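Local coordinates for peptide ABC transporter, peptide-binding protein (Thermus thermophilus, PDB 2D5W) that binds oligopeptides, here with a pentapeptide held, and probably delivers them to an ABC transporter for passage across the membrane, at residues P43-N48 and G151-Y156; L81-T86 and F137-E142; I99-V104 and V129-A134. All coordinates share one frame; numbering follows the deposited sequence.

Interaction 1 of 3, residues P43-N48 and G151-Y156; sequences PFIGFN and GPINTY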
ATOM      1  N   PRO A  43      10.453  -6.226 -11.963  1.00  9.09           N
ATOM      2  CA  PRO A  43      10.523  -4.873 -12.513  1.00  9.73           C
ATOM      3  C   PRO A  43      11.701  -4.724 -13.471  1.00  9.50           C
ATOM      4  O   PRO A  43      12.550  -5.611 -13.575  1.00  9.18           O
ATOM      5  CB  PRO A  43      10.707  -4.020 -11.267  1.00 10.09           C
ATOM      6  CG  PRO A  43      11.612  -4.889 -10.426  1.00 10.40           C
ATOM      7  CD  PRO A  43      10.995  -6.270 -10.590  1.00  9.58           C
ATOM      8  N   PHE A  44      11.738  -3.605 -14.185  1.00  9.76           N
ATOM      9  CA  PHE A  44      12.858  -3.329 -15.074  1.00  9.25           C
ATOM     10  C   PHE A  44      14.002  -2.896 -14.162  1.00  9.56           C
ATOM     11  O   PHE A  44      15.141  -3.330 -14.320  1.00  9.34           O
ATOM     12  CB  PHE A  44      12.511  -2.203 -16.050  1.00 10.26           C
ATOM     13  CG  PHE A  44      11.533  -2.604 -17.114  1.00  9.90           C
ATOM     14  CD1 PHE A  44      10.362  -1.881 -17.315  1.00 10.15           C
ATOM     15  CD2 PHE A  44      11.779  -3.712 -17.917  1.00 10.71           C
ATOM     16  CE1 PHE A  44       9.452  -2.255 -18.298  1.00 10.62           C
ATOM     17  CE2 PHE A  44      10.875  -4.095 -18.902  1.00 10.82           C
ATOM     18  CZ  PHE A  44       9.709  -3.364 -19.094  1.00 10.37           C
ATOM     19  N   ILE A  45      13.665  -2.042 -13.199  1.00  9.20           N
ATOM     20  CA  ILE A  45      14.610  -1.524 -12.219  1.00 10.38           C
ATOM     21  C   ILE A  45      14.054  -1.838 -10.833  1.00  9.01           C
ATOM     22  O   ILE A  45      12.905  -1.504 -10.532  1.00 10.14           O
ATOM     23  CB  ILE A  45      14.766   0.010 -12.345  1.00 10.35           C
ATOM     24  CG1 ILE A  45      15.259   0.375 -13.749  1.00 12.31           C
ATOM     25  CG2 ILE A  45      15.718   0.530 -11.266  1.00 11.61           C
ATOM     26  CD1 ILE A  45      16.607  -0.207 -14.113  1.00 15.31           C
ATOM     27  N   GLY A  46      14.854  -2.492  -9.999  1.00  9.65           N
ATOM     28  CA  GLY A  46      14.407  -2.810  -8.655  1.00  9.61           C
ATOM     29  C   GLY A  46      14.978  -1.827  -7.649  1.00  9.70           C
ATOM     30  O   GLY A  46      15.724  -0.920  -8.019  1.00 10.33           O
ATOM     31  N   PHE A  47      14.611  -1.988  -6.382  1.00  9.82           N
ATOM     32  CA  PHE A  47      15.116  -1.124  -5.315  1.00  9.88           C
ATOM     33  C   PHE A  47      15.525  -2.082  -4.200  1.00  9.39           C
ATOM     34  O   PHE A  47      14.680  -2.775  -3.628  1.00  9.75           O
ATOM     35  CB  PHE A  47      14.022  -0.161  -4.840  1.00 10.83           C
ATOM     36  CG  PHE A  47      14.551   1.055  -4.124  1.00 10.81           C
ATOM     37  CD1 PHE A  47      14.260   1.275  -2.779  1.00 11.47           C
ATOM     38  CD2 PHE A  47      15.336   1.989  -4.799  1.00 11.38           C
ATOM     39  CE1 PHE A  47      14.744   2.407  -2.119  1.00 12.41           C
ATOM     40  CE2 PHE A  47      15.823   3.121  -4.147  1.00 13.40           C
ATOM     41  CZ  PHE A  47      15.525   3.329  -2.806  1.00 13.24           C
ATOM     42  N   ASN A  48      16.820  -2.132  -3.895  1.00  9.83           N
ATOM     43  CA  ASN A  48      17.311  -3.071  -2.895  1.00 10.34           C
ATOM     44  C   ASN A  48      17.267  -2.626  -1.439  1.00  9.78           C
ATOM     45  O   ASN A  48      16.829  -1.522  -1.121  1.00 10.79           O
ATOM     46  CB  ASN A  48      18.725  -3.550  -3.266  1.00 10.60           C
ATOM     47  CG  ASN A  48      19.766  -2.446  -3.206  1.00 10.63           C
ATOM     48  OD1 ASN A  48      19.646  -1.499  -2.435  1.00 11.24           O
ATOM     49  ND2 ASN A  48      20.815  -2.585  -4.012  1.00 13.09           N
ATOM     50  N   GLY A 151      13.172   3.722  -7.864  1.00 12.76           N
ATOM     51  CA  GLY A 151      12.652   2.414  -8.221  1.00 12.50           C
ATOM     52  C   GLY A 151      11.714   1.866  -7.159  1.00 12.73           C
ATOM     53  O   GLY A 151      11.618   2.424  -6.069  1.00 12.98           O
ATOM     54  N   PRO A 152      11.022   0.752  -7.434  1.00 12.64           N
ATOM     55  CA  PRO A 152      11.097   0.004  -8.691  1.00 13.40           C
ATOM     56  C   PRO A 152      10.355   0.643  -9.860  1.00 13.45           C
ATOM     57  O   PRO A 152       9.420   1.430  -9.676  1.00 14.28           O
ATOM     58  CB  PRO A 152      10.509  -1.350  -8.315  1.00 14.26           C
ATOM     59  CG  PRO A 152       9.473  -0.978  -7.298  1.00 17.20           C
ATOM     60  CD  PRO A 152      10.202   0.033  -6.442  1.00 13.67           C
ATOM     61  N   ILE A 153      10.797   0.302 -11.066  1.00 12.50           N
ATOM     62  CA  ILE A 153      10.174   0.786 -12.290  1.00 14.43           C
ATOM     63  C   ILE A 153       9.628  -0.456 -12.970  1.00 13.66           C
ATOM     64  O   ILE A 153      10.387  -1.321 -13.408  1.00 12.02           O
ATOM     65  CB  ILE A 153      11.189   1.464 -13.238  1.00 16.00           C
ATOM     66  CG1 ILE A 153      11.838   2.663 -12.542  1.00 18.40           C
ATOM     67  CG2 ILE A 153      10.490   1.902 -14.523  1.00 17.20           C
ATOM     68  CD1 ILE A 153      10.863   3.742 -12.130  1.00 21.25           C
ATOM     69  N   ASN A 154       8.308  -0.550 -13.024  1.00 13.73           N
ATOM     70  CA  ASN A 154       7.636  -1.678 -13.637  1.00 14.92           C
ATOM     71  C   ASN A 154       6.476  -1.096 -14.420  1.00 15.29           C
ATOM     72  O   ASN A 154       5.414  -0.810 -13.863  1.00 18.93           O
ATOM     73  CB  ASN A 154       7.133  -2.641 -12.558  1.00 18.70           C
ATOM     74  CG  ASN A 154       6.507  -3.895 -13.137  1.00 22.83           C
ATOM     75  OD1 ASN A 154       6.288  -4.878 -12.428  1.00 28.29           O
ATOM     76  ND2 ASN A 154       6.206  -3.864 -14.429  1.00 24.46           N
ATOM     77  N   THR A 155       6.700  -0.879 -15.707  1.00 11.85           N
ATOM     78  CA  THR A 155       5.671  -0.319 -16.567  1.00 11.71           C
ATOM     79  C   THR A 155       5.416  -1.206 -17.783  1.00  9.97           C
ATOM     80  O   THR A 155       5.689  -0.817 -18.916  1.00 10.79           O
ATOM     81  CB  THR A 155       6.062   1.097 -17.046  1.00 11.98           C
ATOM     82  OG1 THR A 155       7.334   1.043 -17.702  1.00 14.42           O
ATOM     83  CG2 THR A 155       6.147   2.057 -15.864  1.00 14.07           C
ATOM     84  N   TYR A 156       4.896  -2.405 -17.545  1.00  9.73           N
ATOM     85  CA  TYR A 156       4.589  -3.314 -18.640  1.00  9.46           C
ATOM     86  C   TYR A 156       3.614  -4.392 -18.176  1.00  9.99           C
ATOM     87  O   TYR A 156       3.480  -4.657 -16.980  1.00  9.76           O
ATOM     88  CB  TYR A 156       5.876  -3.943 -19.200  1.00  9.59           C
ATOM     89  CG  TYR A 156       6.517  -4.989 -18.320  1.00  9.50           C
ATOM     90  CD1 TYR A 156       6.415  -6.344 -18.630  1.00  9.71           C
ATOM     91  CD2 TYR A 156       7.222  -4.627 -17.174  1.00 10.41           C
ATOM     92  CE1 TYR A 156       7.001  -7.313 -17.821  1.00 11.35           C
ATOM     93  CE2 TYR A 156       7.808  -5.588 -16.358  1.00 10.91           C
ATOM     94  CZ  TYR A 156       7.693  -6.929 -16.688  1.00 11.84           C
ATOM     95  OH  TYR A 156       8.265  -7.889 -15.883  1.00 14.14           O
TER

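Interaction 2 of 3, residues L81-T86 and F137-E142; sequences LEMDIT and FTLIFE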
ATOM      1  N   LEU A  81      11.748  15.257 -17.705  1.00 12.41           N
ATOM      2  CA  LEU A  81      12.718  14.202 -17.463  1.00 11.13           C
ATOM      3  C   LEU A  81      12.485  13.073 -18.451  1.00 11.05           C
ATOM      4  O   LEU A  81      11.351  12.623 -18.629  1.00 11.05           O
ATOM      5  CB  LEU A  81      12.589  13.640 -16.044  1.00 12.87           C
ATOM      6  CG  LEU A  81      13.380  12.345 -15.812  1.00 13.77           C
ATOM      7  CD1 LEU A  81      14.877  12.631 -15.862  1.00 16.20           C
ATOM      8  CD2 LEU A  81      12.997  11.737 -14.473  1.00 15.14           C
ATOM      9  N   GLU A  82      13.556  12.637 -19.106  1.00 11.99           N
ATOM     10  CA  GLU A  82      13.483  11.514 -20.034  1.00 11.96           C
ATOM     11  C   GLU A  82      14.382  10.433 -19.458  1.00 11.55           C
ATOM     12  O   GLU A  82      15.504  10.704 -19.025  1.00 11.69           O
ATOM     13  CB  GLU A  82      13.944  11.913 -21.441  1.00 13.65           C
ATOM     14  CG  GLU A  82      12.980  12.863 -22.139  1.00 17.24           C
ATOM     15  CD  GLU A  82      13.204  12.949 -23.637  1.00 20.67           C
ATOM     16  OE1 GLU A  82      12.447  13.688 -24.303  1.00 23.11           O
ATOM     17  OE2 GLU A  82      14.128  12.282 -24.151  1.00 20.91           O
ATOM     18  N   MET A  83      13.872   9.207 -19.447  1.00 12.07           N
ATOM     19  CA  MET A  83      14.592   8.072 -18.894  1.00 11.55           C
ATOM     20  C   MET A  83      14.639   6.912 -19.886  1.00 10.91           C
ATOM     21  O   MET A  83      13.612   6.295 -20.170  1.00 10.85           O
ATOM     22  CB  MET A  83      13.892   7.635 -17.611  1.00 13.07           C
ATOM     23  CG  MET A  83      14.448   6.390 -16.970  1.00 13.80           C
ATOM     24  SD  MET A  83      13.375   5.863 -15.633  1.00 18.37           S
ATOM     25  CE  MET A  83      13.792   7.077 -14.476  1.00 14.95           C
ATOM     26  N   ASP A  84      15.830   6.617 -20.400  1.00 10.65           N
ATOM     27  CA  ASP A  84      16.016   5.539 -21.373  1.00 10.81           C
ATOM     28  C   ASP A  84      16.229   4.189 -20.705  1.00 11.75           C
ATOM     29  O   ASP A  84      17.175   4.007 -19.936  1.00 13.02           O
ATOM     30  CB  ASP A  84      17.230   5.811 -22.264  1.00 12.46           C
ATOM     31  CG  ASP A  84      17.078   7.052 -23.118  1.00 13.48           C
ATOM     32  OD1 ASP A  84      18.112   7.515 -23.646  1.00 15.80           O
ATOM     33  OD2 ASP A  84      15.948   7.557 -23.276  1.00 13.45           O
ATOM     34  N   ILE A  85      15.361   3.240 -21.030  1.00 10.59           N
ATOM     35  CA  ILE A  85      15.447   1.895 -20.481  1.00 10.75           C
ATOM     36  C   ILE A  85      15.625   0.887 -21.608  1.00 10.05           C
ATOM     37  O   ILE A  85      14.966   0.983 -22.642  1.00 10.99           O
ATOM     38  CB  ILE A  85      14.167   1.540 -19.695  1.00 11.04           C
ATOM     39  CG1 ILE A  85      14.012   2.504 -18.517  1.00 14.34           C
ATOM     40  CG2 ILE A  85      14.218   0.084 -19.226  1.00 12.24           C
ATOM     41  CD1 ILE A  85      12.762   2.291 -17.696  1.00 17.62           C
ATOM     42  N   THR A  86      16.535  -0.061 -21.406  1.00  9.99           N
ATOM     43  CA  THR A  86      16.776  -1.114 -22.383  1.00 10.63           C
ATOM     44  C   THR A  86      16.393  -2.435 -21.725  1.00  9.85           C
ATOM     45  O   THR A  86      16.938  -2.801 -20.685  1.00  9.99           O
ATOM     46  CB  THR A  86      18.262  -1.182 -22.804  1.00 11.72           C
ATOM     47  OG1 THR A  86      18.663   0.072 -23.368  1.00 12.40           O
ATOM     48  CG2 THR A  86      18.472  -2.279 -23.838  1.00 12.89           C
ATOM     49  N   PHE A 137      13.051   1.819 -24.873  1.00 10.49           N
ATOM     50  CA  PHE A 137      11.982   2.792 -24.709  1.00  9.98           C
ATOM     51  C   PHE A 137      12.424   3.906 -23.773  1.00 10.05           C
ATOM     52  O   PHE A 137      13.413   3.773 -23.047  1.00 10.96           O
ATOM     53  CB  PHE A 137      10.682   2.147 -24.200  1.00 10.44           C
ATOM     54  CG  PHE A 137      10.758   1.601 -22.797  1.00 10.13           C
ATOM     55  CD1 PHE A 137      11.326   0.354 -22.542  1.00 10.60           C
ATOM     56  CD2 PHE A 137      10.204   2.312 -21.739  1.00 10.65           C
ATOM     57  CE1 PHE A 137      11.331  -0.173 -21.251  1.00 11.16           C
ATOM     58  CE2 PHE A 137      10.205   1.796 -20.447  1.00 11.45           C
ATOM     59  CZ  PHE A 137      10.767   0.551 -20.203  1.00 10.46           C
ATOM     60  N   THR A 138      11.686   5.007 -23.807  1.00  9.58           N
ATOM     61  CA  THR A 138      11.996   6.159 -22.978  1.00 11.18           C
ATOM     62  C   THR A 138      10.757   6.617 -22.233  1.00 10.82           C
ATOM     63  O   THR A 138       9.698   6.809 -22.830  1.00 11.83           O
ATOM     64  CB  THR A 138      12.508   7.335 -23.837  1.00 10.73           C
ATOM     65  OG1 THR A 138      13.682   6.928 -24.549  1.00 13.21           O
ATOM     66  CG2 THR A 138      12.842   8.537 -22.968  1.00 11.93           C
ATOM     67  N   LEU A 139      10.885   6.767 -20.921  1.00 11.17           N
ATOM     68  CA  LEU A 139       9.778   7.253 -20.112  1.00 10.79           C
ATOM     69  C   LEU A 139       9.960   8.766 -20.041  1.00 10.47           C
ATOM     70  O   LEU A 139      11.071   9.255 -19.814  1.00 11.37           O
ATOM     71  CB  LEU A 139       9.818   6.638 -18.711  1.00 11.62           C
ATOM     72  CG  LEU A 139       9.580   5.125 -18.660  1.00 11.97           C
ATOM     73  CD1 LEU A 139       9.761   4.627 -17.237  1.00 14.22           C
ATOM     74  CD2 LEU A 139       8.182   4.798 -19.168  1.00 15.00           C
ATOM     75  N   ILE A 140       8.874   9.499 -20.253  1.00 11.57           N
ATOM     76  CA  ILE A 140       8.910  10.954 -20.246  1.00 12.50           C
ATOM     77  C   ILE A 140       8.009  11.514 -19.156  1.00 12.38           C
ATOM     78  O   ILE A 140       6.802  11.278 -19.157  1.00 13.95           O
ATOM     79  CB  ILE A 140       8.442  11.512 -21.607  1.00 13.33           C
ATOM     80  CG1 ILE A 140       9.261  10.881 -22.738  1.00 15.10           C
ATOM     81  CG2 ILE A 140       8.586  13.030 -21.630  1.00 14.44           C
ATOM     82  CD1 ILE A 140       8.700  11.147 -24.124  1.00 18.83           C
ATOM     83  N   PHE A 141       8.605  12.256 -18.227  1.00 11.24           N
ATOM     84  CA  PHE A 141       7.857  12.863 -17.131  1.00 11.09           C
ATOM     85  C   PHE A 141       7.876  14.376 -17.307  1.00 11.19           C
ATOM     86  O   PHE A 141       8.943  14.992 -17.311  1.00 11.11           O
ATOM     87  CB  PHE A 141       8.488  12.525 -15.775  1.00 11.39           C
ATOM     88  CG  PHE A 141       8.761  11.059 -15.563  1.00 12.27           C
ATOM     89  CD1 PHE A 141       9.829  10.436 -16.200  1.00 14.15           C
ATOM     90  CD2 PHE A 141       7.963  10.308 -14.707  1.00 13.12           C
ATOM     91  CE1 PHE A 141      10.103   9.086 -15.987  1.00 13.48           C
ATOM     92  CE2 PHE A 141       8.228   8.953 -14.487  1.00 13.87           C
ATOM     93  CZ  PHE A 141       9.299   8.344 -15.128  1.00 13.55           C
ATOM     94  N   GLU A 142       6.701  14.977 -17.449  1.00 11.33           N
ATOM     95  CA  GLU A 142       6.618  16.422 -17.612  1.00 12.14           C
ATOM     96  C   GLU A 142       5.299  16.963 -17.066  1.00 12.31           C
ATOM     97  O   GLU A 142       4.229  16.661 -17.593  1.00 13.53           O
ATOM     98  CB  GLU A 142       6.759  16.801 -19.089  1.00 14.68           C
ATOM     99  CG  GLU A 142       6.791  18.306 -19.319  1.00 17.05           C
ATOM    100  CD  GLU A 142       6.918  18.682 -20.780  1.00 20.20           C
ATOM    101  OE1 GLU A 142       7.923  18.296 -21.410  1.00 22.16           O
ATOM    102  OE2 GLU A 142       6.011  19.369 -21.296  1.00 24.92           O
TER

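Interaction 3 of 3, residues I99-V104 and V129-A134; sequences ITTEDV and VRIKDA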
ATOM      1  N   ILE A  99       9.681 -10.497 -23.523  1.00 10.15           N
ATOM      2  CA  ILE A  99       9.123  -9.304 -22.907  1.00 10.19           C
ATOM      3  C   ILE A  99       9.681  -8.192 -23.797  1.00 10.47           C
ATOM      4  O   ILE A  99      10.897  -8.068 -23.958  1.00 11.22           O
ATOM      5  CB  ILE A  99       9.594  -9.137 -21.449  1.00  9.68           C
ATOM      6  CG1 ILE A  99       8.935 -10.214 -20.577  1.00 10.11           C
ATOM      7  CG2 ILE A  99       9.249  -7.738 -20.950  1.00 11.15           C
ATOM      8  CD1 ILE A  99       9.423 -10.259 -19.142  1.00  9.87           C
ATOM      9  N   THR A 100       8.793  -7.402 -24.389  1.00 10.24           N
ATOM     10  CA  THR A 100       9.212  -6.353 -25.316  1.00  9.99           C
ATOM     11  C   THR A 100       8.537  -5.024 -25.034  1.00  9.31           C
ATOM     12  O   THR A 100       7.699  -4.913 -24.136  1.00  9.99           O
ATOM     13  CB  THR A 100       8.852  -6.728 -26.767  1.00 10.58           C
ATOM     14  OG1 THR A 100       7.436  -6.593 -26.942  1.00 12.02           O
ATOM     15  CG2 THR A 100       9.260  -8.165 -27.076  1.00 11.60           C
ATOM     16  N   THR A 101       8.885  -4.018 -25.828  1.00  9.15           N
ATOM     17  CA  THR A 101       8.294  -2.707 -25.658  1.00  9.92           C
ATOM     18  C   THR A 101       6.813  -2.707 -26.036  1.00 10.08           C
ATOM     19  O   THR A 101       6.111  -1.738 -25.771  1.00 10.38           O
ATOM     20  CB  THR A 101       9.064  -1.634 -26.460  1.00  9.88           C
ATOM     21  OG1 THR A 101       9.231  -2.067 -27.814  1.00 10.57           O
ATOM     22  CG2 THR A 101      10.438  -1.395 -25.840  1.00 10.40           C
ATOM     23  N   GLU A 102       6.327  -3.782 -26.657  1.00 10.01           N
ATOM     24  CA  GLU A 102       4.901  -3.841 -26.969  1.00 10.76           C
ATOM     25  C   GLU A 102       4.153  -4.024 -25.646  1.00  9.93           C
ATOM     26  O   GLU A 102       3.026  -3.553 -25.489  1.00 10.40           O
ATOM     27  CB  GLU A 102       4.588  -4.991 -27.930  1.00 12.34           C
ATOM     28  CG  GLU A 102       5.274  -4.833 -29.275  1.00 14.80           C
ATOM     29  CD  GLU A 102       4.695  -5.724 -30.354  1.00 16.61           C
ATOM     30  OE1 GLU A 102       5.429  -6.017 -31.319  1.00 17.98           O
ATOM     31  OE2 GLU A 102       3.515  -6.114 -30.253  1.00 18.06           O
ATOM     32  N   ASP A 103       4.798  -4.692 -24.692  1.00  9.17           N
ATOM     33  CA  ASP A 103       4.219  -4.907 -23.370  1.00  9.01           C
ATOM     34  C   ASP A 103       4.195  -3.574 -22.614  1.00  9.01           C
ATOM     35  O   ASP A 103       3.323  -3.341 -21.773  1.00  9.38           O
ATOM     36  CB  ASP A 103       5.045  -5.943 -22.606  1.00  9.44           C
ATOM     37  CG  ASP A 103       4.967  -7.324 -23.235  1.00  8.83           C
ATOM     38  OD1 ASP A 103       6.005  -8.020 -23.286  1.00 10.27           O
ATOM     39  OD2 ASP A 103       3.860  -7.708 -23.666  1.00  9.93           O
ATOM     40  N   VAL A 104       5.161  -2.709 -22.913  1.00  9.16           N
ATOM     41  CA  VAL A 104       5.238  -1.393 -22.287  1.00  9.91           C
ATOM     42  C   VAL A 104       4.155  -0.488 -22.887  1.00  9.57           C
ATOM     43  O   VAL A 104       3.433   0.203 -22.165  1.00  9.83           O
ATOM     44  CB  VAL A 104       6.628  -0.743 -22.509  1.00  9.47           C
ATOM     45  CG1 VAL A 104       6.646   0.664 -21.923  1.00 11.36           C
ATOM     46  CG2 VAL A 104       7.711  -1.596 -21.866  1.00 10.27           C
ATOM     47  N   VAL A 129       5.352   7.574 -22.835  1.00 12.79           N
ATOM     48  CA  VAL A 129       6.421   6.690 -23.270  1.00 12.49           C
ATOM     49  C   VAL A 129       6.688   6.841 -24.761  1.00 12.07           C
ATOM     50  O   VAL A 129       5.781   7.137 -25.543  1.00 13.28           O
ATOM     51  CB  VAL A 129       6.081   5.203 -22.957  1.00 12.03           C
ATOM     52  CG1 VAL A 129       4.896   4.740 -23.796  1.00 13.18           C
ATOM     53  CG2 VAL A 129       7.293   4.322 -23.216  1.00 13.10           C
ATOM     54  N   ARG A 130       7.949   6.665 -25.138  1.00 11.78           N
ATOM     55  CA  ARG A 130       8.371   6.737 -26.530  1.00 12.48           C
ATOM     56  C   ARG A 130       9.090   5.420 -26.799  1.00 12.10           C
ATOM     57  O   ARG A 130       9.991   5.040 -26.052  1.00 12.81           O
ATOM     58  CB  ARG A 130       9.321   7.921 -26.735  1.00 13.61           C
ATOM     59  CG  ARG A 130       9.812   8.097 -28.160  1.00 17.85           C
ATOM     60  CD  ARG A 130      10.606   9.384 -28.284  1.00 21.61           C
ATOM     61  NE  ARG A 130      11.716   9.426 -27.339  1.00 25.93           N
ATOM     62  CZ  ARG A 130      12.442  10.510 -27.082  1.00 27.61           C
ATOM     63  NH1 ARG A 130      13.433  10.450 -26.204  1.00 28.68           N
ATOM     64  NH2 ARG A 130      12.175  11.652 -27.699  1.00 30.29           N
ATOM     65  N   ILE A 131       8.686   4.721 -27.854  1.00 12.55           N
ATOM     66  CA  ILE A 131       9.282   3.432 -28.194  1.00 13.39           C
ATOM     67  C   ILE A 131      10.296   3.561 -29.330  1.00 13.55           C
ATOM     68  O   ILE A 131       9.957   4.035 -30.415  1.00 14.71           O
ATOM     69  CB  ILE A 131       8.191   2.424 -28.628  1.00 14.81           C
ATOM     70  CG1 ILE A 131       7.066   2.381 -27.589  1.00 18.24           C
ATOM     71  CG2 ILE A 131       8.800   1.046 -28.820  1.00 15.26           C
ATOM     72  CD1 ILE A 131       7.501   1.942 -26.208  1.00 19.63           C
ATOM     73  N   LYS A 132      11.533   3.134 -29.087  1.00 13.71           N
ATOM     74  CA  LYS A 132      12.583   3.202 -30.107  1.00 14.70           C
ATOM     75  C   LYS A 132      12.621   1.928 -30.950  1.00 13.90           C
ATOM     76  O   LYS A 132      12.673   1.984 -32.179  1.00 15.42           O
ATOM     77  CB  LYS A 132      13.951   3.420 -29.453  1.00 15.89           C
ATOM     78  CG  LYS A 132      15.115   3.425 -30.437  1.00 19.56           C
ATOM     79  CD  LYS A 132      16.451   3.561 -29.724  1.00 22.23           C
ATOM     80  CE  LYS A 132      17.616   3.490 -30.700  1.00 25.31           C
ATOM     81  NZ  LYS A 132      17.561   4.580 -31.712  1.00 27.88           N
ATOM     82  N   ASP A 133      12.622   0.780 -30.281  1.00 12.93           N
ATOM     83  CA  ASP A 133      12.627  -0.516 -30.948  1.00 12.57           C
ATOM     84  C   ASP A 133      12.026  -1.550 -29.999  1.00 12.49           C
ATOM     85  O   ASP A 133      11.472  -1.183 -28.961  1.00 12.17           O
ATOM     86  CB  ASP A 133      14.048  -0.913 -31.388  1.00 13.62           C
ATOM     87  CG  ASP A 133      15.057  -0.860 -30.262  1.00 14.57           C
ATOM     88  OD1 ASP A 133      14.852  -1.546 -29.240  1.00 14.23           O
ATOM     89  OD2 ASP A 133      16.066  -0.136 -30.403  1.00 17.39           O
ATOM     90  N   ALA A 134      12.139  -2.828 -30.339  1.00 11.25           N
ATOM     91  CA  ALA A 134      11.555  -3.881 -29.517  1.00 11.14           C
ATOM     92  C   ALA A 134      12.042  -3.944 -28.073  1.00 11.38           C
ATOM     93  O   ALA A 134      11.349  -4.491 -27.211  1.00 12.42           O
ATOM     94  CB  ALA A 134      11.757  -5.235 -30.188  1.00 11.65           C
TER

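Interaction 1 of 3, residues P43-N48 and G151-Y156
Tyr156 CE2 lies over one face of the Phe44 ring, offset toward its rim, and Phe44 CE2 in turn over one face of the Tyr156 ring, while Thr155 OG1 sits at the edge of Phe44, in its plane. The two rings meet obliquely, with planes 38° apart and Phe44 CZ only 3.4 Å from Tyr156 CD2. Next to this pair the backbones form a classic beta bulge, in which Phe44 and Ile45 both face Ile153. Ile153 O takes two amides: Phe44 N gives it a bond of 2.8 Å, and Ile45 N a weak one of 3.4 Å. Ile45 O accepts from Ile153 N in return, so the short strand 45-47 gains a single antiparallel bridge to a loop. With CG anti to its own carbonyl carbon (chi1 -72°), the Phe44 ring is carried across Thr155 at about a right angle and also meets Phe137. The hydroxyl of Tyr156 is hydrogen-bonded to Ala42 O and Ser210 OG, which would limit how far that ring can shift, whereas Thr155 OG1 is buried with no hydrogen-bonding partner. Replacing Phe44 by alanine would probably open a gap between Tyr156 and Phe137 and free the Tyr156 ring face from its cover. Further along, Pro152 follows a cis peptide bond and meets Pro43 CB to CB; Pro152 CB also lies 3.3 Å from Ile45 O.

Interaction 2 of 3, residues L81-T86 and F137-E142
Phe137 opens the pairing by laying its ring beside Ile85, whose CB stands over one face of the Phe137 ring in a CH-pi contact, 3.9 Å from the centroid. The aromatic carbon Phe137 CE1 comes within 3.5 Å of Ile85 CG2. The Phe137 torsion (chi1 67°) contributes by holding CG between the backbone N and the carbonyl carbon, with the ring tucked against its cross-strand neighbour. The backbones of the same two residues exchange a reciprocal pair of hydrogen bonds, as do those of Leu139 with Met83 and Phe141 with Leu81.

Thr138 turns to the opposite face of the sheet, alongside Asp84. Thr138 OG1 donates to Asp84 OD2 at 2.7 Å, reaching the carboxylate from above, 40° out of its plane. Asp84 OD1 forms a salt bridge with Arg70, so each of its oxygens has a partner. Thr138 CG2 also touches Glu82 CB at 3.9 Å, and the carboxylate of Glu82 is itself bound by Arg70, Arg80 and Arg130.

Leu139 returns to the apolar face, side by side with Met83. Leu139 CD1 lies 4.1 Å from Met83 SD and 3.8 Å from Ile85 CD1, bridging two residues of the partner strand. Ile140, on the charged face, forms a non-hydrogen-bonded pair with Glu82, although Ile140 CA makes a CA-H...O contact with Leu81 O. Phe141 completes the row: Phe141 CD1 meets Leu81 CD2 at 3.8 Å, and Leu81 O lies at the ring edge.

The result is an amphipathic antiparallel pair at the centre of a four-stranded sheet, with an apolar face of Leu81, Met83, Ile85, Phe137, Leu139 and Phe141; it probably belongs to the additional domain by which OppA-like peptide-binding proteins exceed the usual two lobes.

Interaction 3 of 3, residues I99-V104 and V129-A134
Thr101 faces Ile131 and the turn that follows it, and both its branches reach the carbonyl of Asp133: OG1 bonds to it, while CG2 only packs on it. The hydroxyl stands between the backbone N and the carbonyl carbon (chi1 51°), an orientation that brings OG1 to this acceptor. There Thr101 OG1 donates to Asp133 O at 2.7 Å, tilted 30° from the carbonyl plane. The methyl Thr101 CG2 lies against the same oxygen, at 3.3 Å from Asp133 O. The main chain adds a second link, since Thr101 N donates to Ala134 O at 2.9 Å, from above the plane of that carbonyl. One residue thus takes hold of two successive peptide oxygens.

Ile131 approaches Thr101 with its branches rather than with its backbone. Ile131 CG2 comes within 3.3 Å of Thr101 OG1, and Ile131 CD1 rests 3.9 Å from Thr101 CB, so the apolar side chain flanks the hydroxyl that is bonded to Asp133. Phe137 of the adjoining strand touches both of these residues and Val129. One helical turn on, Val104 and Val129 lie across each other at a slant and meet by methyl groups, Val104 CG1 and Val129 CG2, at 3.9 Å.

The carboxylate of Asp133 accepts from Arg135 N and from Asn136 ND2 at the start of the next strand. On the other side of the contact, Thr100 OG1 accepts from Glu102 N, and Thr100 N donates to Asp103 OD1 at 3.1 Å. Asp103 OD1 is also reached by Trp93 NE1.

Thr100 and Asp103 thereby form a capping box, and the whole is a capped N-terminus of helix 101-112 set against an edge strand of an antiparallel sheet and the turn leading out of it.

The three contacts nest one inside another without crossing. From the N terminus the chain passes 43-48, 81-86 and 99-104, then answers them in reverse order. Interaction 3 closes first, bringing the turn after strand 127-131 back to the start of helix 101-112. Interaction 2 encloses that loop by pairing strand 136-141 with strand 78-86, and interaction 1 closes the outermost loop when 151-156 meets 43-48. They also touch in space. Ile153 of interaction 1 packs on Leu139 and Ile85 of interaction 2, Val104 of interaction 3 meets Phe44 and Thr155, and a probable hydrogen bond from Thr138 N to Arg130 O joins interactions 2 and 3. Sheet, helix and the short strand 45-47 are thereby tied together.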